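Local coordinates for protein beta-glucosidase (PDB 5M6G) that probably hydrolyses terminal, non-reducing beta-D-glucosyl residues and releases beta-D-glucose, as a two-domain member of glycosyl hydrolase family 3, at residues G121-Y126 and G381-P386; E411-L416 and A555-W560. All coordinates share one frame; numbering follows the deposited sequence. Where two conformers were deposited one is given.

Interaction 1 of 2, residues G121-Y126 and G381-P386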
loop_
_atom_site.group_PDB
_atom_site.type_symbol
_atom_site.label_atom_id
_atom_site.label_comp_id
_atom_site.label_asym_id
_atom_site.label_seq_id
_atom_site.Cartn_x
_atom_site.Cartn_y
_atom_site.Cartn_z
ATOM N N GLY A 121 28.957 14.688 3.242
ATOM C CA GLY A 121 27.676 15.366 3.311
ATOM C C GLY A 121 26.621 14.789 2.393
ATOM O O GLY A 121 25.774 15.537 1.888
ATOM N N ILE A 122 26.659 13.482 2.145
ATOM C CA ILE A 122 25.650 12.824 1.315
ATOM C C ILE A 122 24.314 12.852 2.045
ATOM O O ILE A 122 24.194 12.271 3.132
ATOM C CB ILE A 122 26.033 11.377 0.984
ATOM C CG1 ILE A 122 27.322 11.341 0.154
ATOM C CG2 ILE A 122 24.877 10.688 0.253
ATOM C CD1 ILE A 122 27.792 9.924 -0.148
ATOM N N PRO A 123 23.287 13.484 1.489
ATOM C CA PRO A 123 22.022 13.575 2.217
ATOM C C PRO A 123 21.362 12.212 2.327
ATOM O O PRO A 123 21.554 11.318 1.490
ATOM C CB PRO A 123 21.189 14.550 1.375
ATOM C CG PRO A 123 21.761 14.443 0.006
ATOM C CD PRO A 123 23.213 14.099 0.154
ATOM N N LEU A 124 20.616 12.056 3.414
ATOM C CA LEU A 124 19.834 10.853 3.646
ATOM C C LEU A 124 18.617 10.826 2.728
ATOM O O LEU A 124 18.069 11.869 2.359
ATOM C CB LEU A 124 19.376 10.832 5.101
ATOM C CG LEU A 124 19.037 9.527 5.787
ATOM C CD1 LEU A 124 20.287 8.687 5.918
ATOM C CD2 LEU A 124 18.474 9.870 7.154
ATOM N N ILE A 125 18.180 9.620 2.368
ATOM C CA ILE A 125 16.864 9.414 1.766
ATOM C C ILE A 125 16.019 8.663 2.788
ATOM O O ILE A 125 16.496 7.719 3.432
ATOM C CB ILE A 125 16.957 8.678 0.410
ATOM C CG1 ILE A 125 15.633 8.749 -0.363
ATOM C CG2 ILE A 125 17.407 7.219 0.570
ATOM C CD1 ILE A 125 15.731 8.181 -1.777
ATOM N N TYR A 126 14.793 9.129 3.003
ATOM C CA TYR A 126 13.922 8.569 4.025
ATOM C C TYR A 126 12.738 7.892 3.347
ATOM O O TYR A 126 12.098 8.491 2.482
ATOM C CB TYR A 126 13.434 9.660 4.989
ATOM C CG TYR A 126 12.986 9.144 6.340
ATOM C CD1 TYR A 126 11.799 8.418 6.477
ATOM C CD2 TYR A 126 13.752 9.377 7.481
ATOM C CE1 TYR A 126 11.390 7.947 7.713
ATOM C CE2 TYR A 126 13.350 8.906 8.723
ATOM C CZ TYR A 126 12.166 8.193 8.833
ATOM O OH TYR A 126 11.773 7.722 10.066
ATOM N N GLY A 381 16.790 15.810 -5.902
ATOM C CA GLY A 381 17.162 17.146 -5.494
ATOM C C GLY A 381 17.679 17.248 -4.082
ATOM O O GLY A 381 17.793 18.359 -3.563
ATOM N N LEU A 382 18.037 16.119 -3.460
ATOM C CA LEU A 382 18.408 16.114 -2.045
ATOM C C LEU A 382 19.712 16.852 -1.786
ATOM O O LEU A 382 19.935 17.329 -0.665
ATOM C CB LEU A 382 18.518 14.675 -1.537
ATOM C CG LEU A 382 17.175 13.943 -1.432
ATOM C CD1 LEU A 382 17.382 12.474 -1.042
ATOM C CD2 LEU A 382 16.267 14.643 -0.430
ATOM N N PHE A 383 20.597 16.930 -2.781
ATOM C CA PHE A 383 21.850 17.650 -2.587
ATOM C C PHE A 383 21.653 19.159 -2.642
ATOM O O PHE A 383 22.543 19.905 -2.219
ATOM C CB PHE A 383 22.887 17.229 -3.641
ATOM C CG PHE A 383 23.481 15.860 -3.418
ATOM C CD1 PHE A 383 22.800 14.713 -3.807
ATOM C CD2 PHE A 383 24.738 15.723 -2.845
ATOM C CE1 PHE A 383 23.358 13.451 -3.618
ATOM C CE2 PHE A 383 25.302 14.466 -2.652
ATOM C CZ PHE A 383 24.617 13.331 -3.035
ATOM N N GLU A 384 20.519 19.622 -3.161
ATOM C CA GLU A 384 20.172 21.036 -3.219
ATOM C C GLU A 384 19.142 21.429 -2.169
ATOM O O GLU A 384 19.264 22.497 -1.562
ATOM C CB GLU A 384 19.632 21.391 -4.612
ATOM C CG GLU A 384 20.708 21.621 -5.673
ATOM C CD GLU A 384 21.505 20.370 -5.987
ATOM O OE1 GLU A 384 20.942 19.404 -6.546
ATOM O OE2 GLU A 384 22.707 20.348 -5.662
ATOM N N ARG A 385 18.146 20.573 -1.926
ATOM C CA ARG A 385 17.011 20.868 -1.040
ATOM C C ARG A 385 16.782 19.670 -0.131
ATOM O O ARG A 385 15.892 18.846 -0.385
ATOM C CB ARG A 385 15.749 21.173 -1.848
ATOM C CG ARG A 385 15.838 22.434 -2.692
ATOM C CD ARG A 385 14.745 22.482 -3.752
ATOM N NE ARG A 385 14.987 21.512 -4.817
ATOM C CZ ARG A 385 15.886 21.680 -5.785
ATOM N NH1 ARG A 385 16.630 22.783 -5.826
ATOM N NH2 ARG A 385 16.042 20.749 -6.713
ATOM N N PRO A 386 17.581 19.523 0.925
ATOM C CA PRO A 386 17.507 18.299 1.735
ATOM C C PRO A 386 16.391 18.261 2.774
ATOM O O PRO A 386 16.116 17.176 3.304
ATOM C CB PRO A 386 18.879 18.269 2.421
ATOM C CG PRO A 386 19.278 19.686 2.493
ATOM C CD PRO A 386 18.806 20.287 1.208
#
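P123 sets its ring against both L382 and F383, and the closest packing of the contact lies at its CG and CD. CD stands almost squarely over the F383 ring, 3.5 Å from the ring centroid and 12° off the normal, a CH-pi contact. Proline suits this place because CD, bonded to the backbone nitrogen, is somewhat polarised and meets the electron-rich face well. F383 has CG anti to its carbonyl carbon (chi1 -74°), which carries the ring back to the proline. CG of P123 meets CB of L382 at 3.6 Å, and L382 CD1 reaches further along the chain toward the start of strand 125-128, 3.5 Å from L124 O and 4.1 Å from I125 CB. L382 is buried, and its branched end fills the corner between the L124 carbonyl and I125 with apolar surface.

The segment 121-126 leads into strand 125-128 of the parallel sheet of the N-terminal, TIM-barrel-type domain, whereas 381-386 is the turn that follows helix 363-379, begun by G381 in a Schellman motif. Q112 of helix 101-116 ties the two together, bonding L124 N and P386 O. Behind L382 lies D175, a magnesium ligand whose carboxylate also takes the N-H of Y126.

Toward the surface the fit is looser. I122, partly exposed, brings CG2 only to 4.2 Å from F383 CZ, approaching the ring obliquely, while F383 is flanked by F378 in a ring stack and by R50 and L54 of helix 47-57. Replacing F383 by an alanine is likely to open a gap beside P123 and to leave CD without its aromatic face and F378 without its stacking mate. Beyond it the turn bends away from the strand, and E384 makes a salt bridge with R50.

Interaction 2 of 2, residues E411-L416 and A555-W560; sequences ESQVLL and ALLASW
Strands 414-416 and 555-560 run antiparallel, their axes 4.8 Å apart at closest approach and 152° apart in direction, with V414 and A558 as a hydrogen-bonded pair and L415 opposite L557 as a non-hydrogen-bonded one. This is the antiparallel edge of the mixed six-stranded sheet in the C-terminal domain of family 3: strand 414-418 lies outermost, and 555-560 in turn pairs in parallel with strand 534-539. V414 and A558 exchange both backbone bonds, A558 N to V414 O being 2.9 Å long and nearly straight at 172°. L416 N gives a third to L556 O.

Side chains of L416, L556, V414 and A558 share one face of the sheet. L416 and L556 lie side by side, CD1 of the former 3.7 Å from CD2 of the latter, and the same CD1 rests on A558 CB at 4.0 Å. Alanine suits this position because its small methyl fits between L416 and the rim of one face of the W560 indole. V414 meets that ring at its edge, in plane, with CG2 3.6 Å from NE1; A151 of helix 146-152 touches both side chains.

On the other face L415 CB packs against L557 CD1, beside Q413 and S559, which face helix 567-573. Q413 folds back at chi2 (-59°), turning its amide across S559. NE2 gives S559 O a weak bond of 3.3 Å and another weak one to V409 O; OE1 comes so near one conformer of S559 OG that the distance is doubtful. S412 OG bonds V409 O and accepts from a water, 2.8 Å away, that also donates to S559 O.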
loop_
_atom_site.group_PDB
_atom_site.type_symbol
_atom_site.label_atom_id
_atom_site.label_comp_id
_atom_site.label_asym_id
_atom_site.label_seq_id
_atom_site.Cartn_x
_atom_site.Cartn_y
_atom_site.Cartn_z
ATOM N N GLU A 411 -16.494 6.047 -6.167
ATOM C CA GLU A 411 -16.281 5.252 -7.364
ATOM C C GLU A 411 -15.853 3.826 -7.045
ATOM O O GLU A 411 -15.996 2.949 -7.900
ATOM C CB GLU A 411 -15.249 5.945 -8.264
ATOM C CG GLU A 411 -15.734 7.300 -8.792
ATOM C CD GLU A 411 -14.769 7.940 -9.787
ATOM O OE1 GLU A 411 -14.102 7.202 -10.545
ATOM O OE2 GLU A 411 -14.684 9.186 -9.809
ATOM N N SER A 412 -15.349 3.569 -5.833
ATOM C CA SER A 412 -14.902 2.230 -5.481
ATOM C C SER A 412 -16.052 1.315 -5.081
ATOM O O SER A 412 -15.877 0.089 -5.086
ATOM C CB SER A 412 -13.878 2.293 -4.344
ATOM O OG SER A 412 -14.477 2.679 -3.116
ATOM N N GLN A 413 -17.219 1.879 -4.750
ATOM C CA GLN A 413 -18.364 1.080 -4.332
ATOM C C GLN A 413 -18.881 0.229 -5.487
ATOM O O GLN A 413 -19.069 0.727 -6.599
ATOM C CB GLN A 413 -19.483 1.988 -3.816
ATOM C CG GLN A 413 -19.030 2.973 -2.742
ATOM C CD GLN A 413 -18.460 2.272 -1.526
ATOM O OE1 GLN A 413 -19.206 1.785 -0.680
ATOM N NE2 GLN A 413 -17.133 2.201 -1.441
ATOM N N VAL A 414 -19.146 -1.043 -5.214
ATOM C CA VAL A 414 -19.627 -1.978 -6.228
ATOM C C VAL A 414 -20.998 -2.479 -5.791
ATOM O O VAL A 414 -21.117 -3.171 -4.771
ATOM C CB VAL A 414 -18.664 -3.154 -6.443
ATOM C CG1 VAL A 414 -19.240 -4.102 -7.488
ATOM C CG2 VAL A 414 -17.292 -2.640 -6.865
ATOM N N LEU A 415 -22.029 -2.128 -6.555
ATOM C CA LEU A 415 -23.375 -2.604 -6.270
ATOM C C LEU A 415 -23.553 -4.002 -6.866
ATOM O O LEU A 415 -23.427 -4.195 -8.080
ATOM C CB LEU A 415 -24.419 -1.630 -6.814
ATOM C CG LEU A 415 -25.874 -2.012 -6.531
ATOM C CD1 LEU A 415 -26.165 -1.908 -5.032
ATOM C CD2 LEU A 415 -26.821 -1.135 -7.323
ATOM N N LEU A 416 -23.863 -4.969 -6.010
ATOM C CA LEU A 416 -23.911 -6.371 -6.388
ATOM C C LEU A 416 -25.310 -6.968 -6.391
ATOM O O LEU A 416 -25.559 -7.919 -7.140
ATOM C CB LEU A 416 -23.023 -7.193 -5.449
ATOM C CG LEU A 416 -21.538 -6.845 -5.524
ATOM C CD1 LEU A 416 -20.759 -7.506 -4.378
ATOM C CD2 LEU A 416 -20.960 -7.219 -6.902
ATOM N N ALA A 555 -30.386 -5.625 -0.697
ATOM C CA ALA A 555 -29.314 -5.048 -1.487
ATOM C C ALA A 555 -27.993 -5.452 -0.867
ATOM O O ALA A 555 -27.911 -5.722 0.334
ATOM C CB ALA A 555 -29.399 -3.518 -1.578
ATOM N N LEU A 556 -26.967 -5.516 -1.713
ATOM C CA LEU A 556 -25.601 -5.790 -1.292
ATOM C C LEU A 556 -24.696 -4.780 -1.975
ATOM O O LEU A 556 -24.690 -4.688 -3.208
ATOM C CB LEU A 556 -25.183 -7.218 -1.654
ATOM C CG LEU A 556 -23.686 -7.452 -1.445
ATOM C CD1 LEU A 556 -23.339 -7.281 0.038
ATOM C CD2 LEU A 556 -23.292 -8.815 -1.945
ATOM N N LEU A 557 -23.939 -4.027 -1.177
ATOM C CA LEU A 557 -22.990 -3.039 -1.674
ATOM C C LEU A 557 -21.629 -3.379 -1.093
ATOM O O LEU A 557 -21.497 -3.515 0.128
ATOM C CB LEU A 557 -23.411 -1.621 -1.278
ATOM C CG LEU A 557 -22.496 -0.468 -1.729
ATOM C CD1 LEU A 557 -22.741 -0.143 -3.204
ATOM C CD2 LEU A 557 -22.712 0.754 -0.847
ATOM N N ALA A 558 -20.637 -3.571 -1.962
ATOM C CA ALA A 558 -19.269 -3.850 -1.530
ATOM C C ALA A 558 -18.520 -2.528 -1.424
ATOM O O ALA A 558 -18.387 -1.806 -2.416
ATOM C CB ALA A 558 -18.562 -4.792 -2.506
ATOM N N SER A 559 -18.031 -2.210 -0.227
ATOM C CA SER A 559 -17.386 -0.928 0.019
ATOM C C SER A 559 -15.877 -1.023 0.157
ATOM O O SER A 559 -15.210 0.020 0.153
ATOM C CB SER A 559 -17.961 -0.271 1.283
ATOM O OG SER A 559 -19.313 0.101 1.077
ATOM N N TRP A 560 -15.329 -2.227 0.281
ATOM C CA TRP A 560 -13.871 -2.472 0.392
ATOM C C TRP A 560 -13.381 -1.788 1.678
ATOM O O TRP A 560 -14.015 -1.953 2.732
ATOM C CB TRP A 560 -13.161 -2.059 -0.884
ATOM C CG TRP A 560 -13.866 -2.528 -2.105
ATOM C CD1 TRP A 560 -14.491 -1.755 -3.037
ATOM C CD2 TRP A 560 -14.068 -3.892 -2.508
ATOM N NE1 TRP A 560 -15.063 -2.553 -4.008
ATOM C CE2 TRP A 560 -14.811 -3.868 -3.709
ATOM C CE3 TRP A 560 -13.674 -5.126 -1.980
ATOM C CZ2 TRP A 560 -15.166 -5.037 -4.397
ATOM C CZ3 TRP A 560 -14.038 -6.289 -2.658
ATOM C CH2 TRP A 560 -14.778 -6.232 -3.857
HETATM O O HOH W 1 -13.185 1.539 -0.970
#

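How the interactions relate
The two contacts lie on opposite sides of the chain's centre, 44 Å apart between centres and about 27 Å between nearest atoms, without touching. Along the chain they come in series: interaction 1 closes at 386 before interaction 2 opens at 411, and helix 399-412, which begins after interaction 1, runs into interaction 2 and leads on to the edge strand. Interaction 1 joins the barrel-type domain's parallel sheet to the turn after its helix 363-379; interaction 2 belongs to the mixed sheet of the C-terminal domain. They share no sheet. The sorbitol pocket draws residues from both domains, such as D129 and E505, so its shape probably depends on how the domains are set against each other.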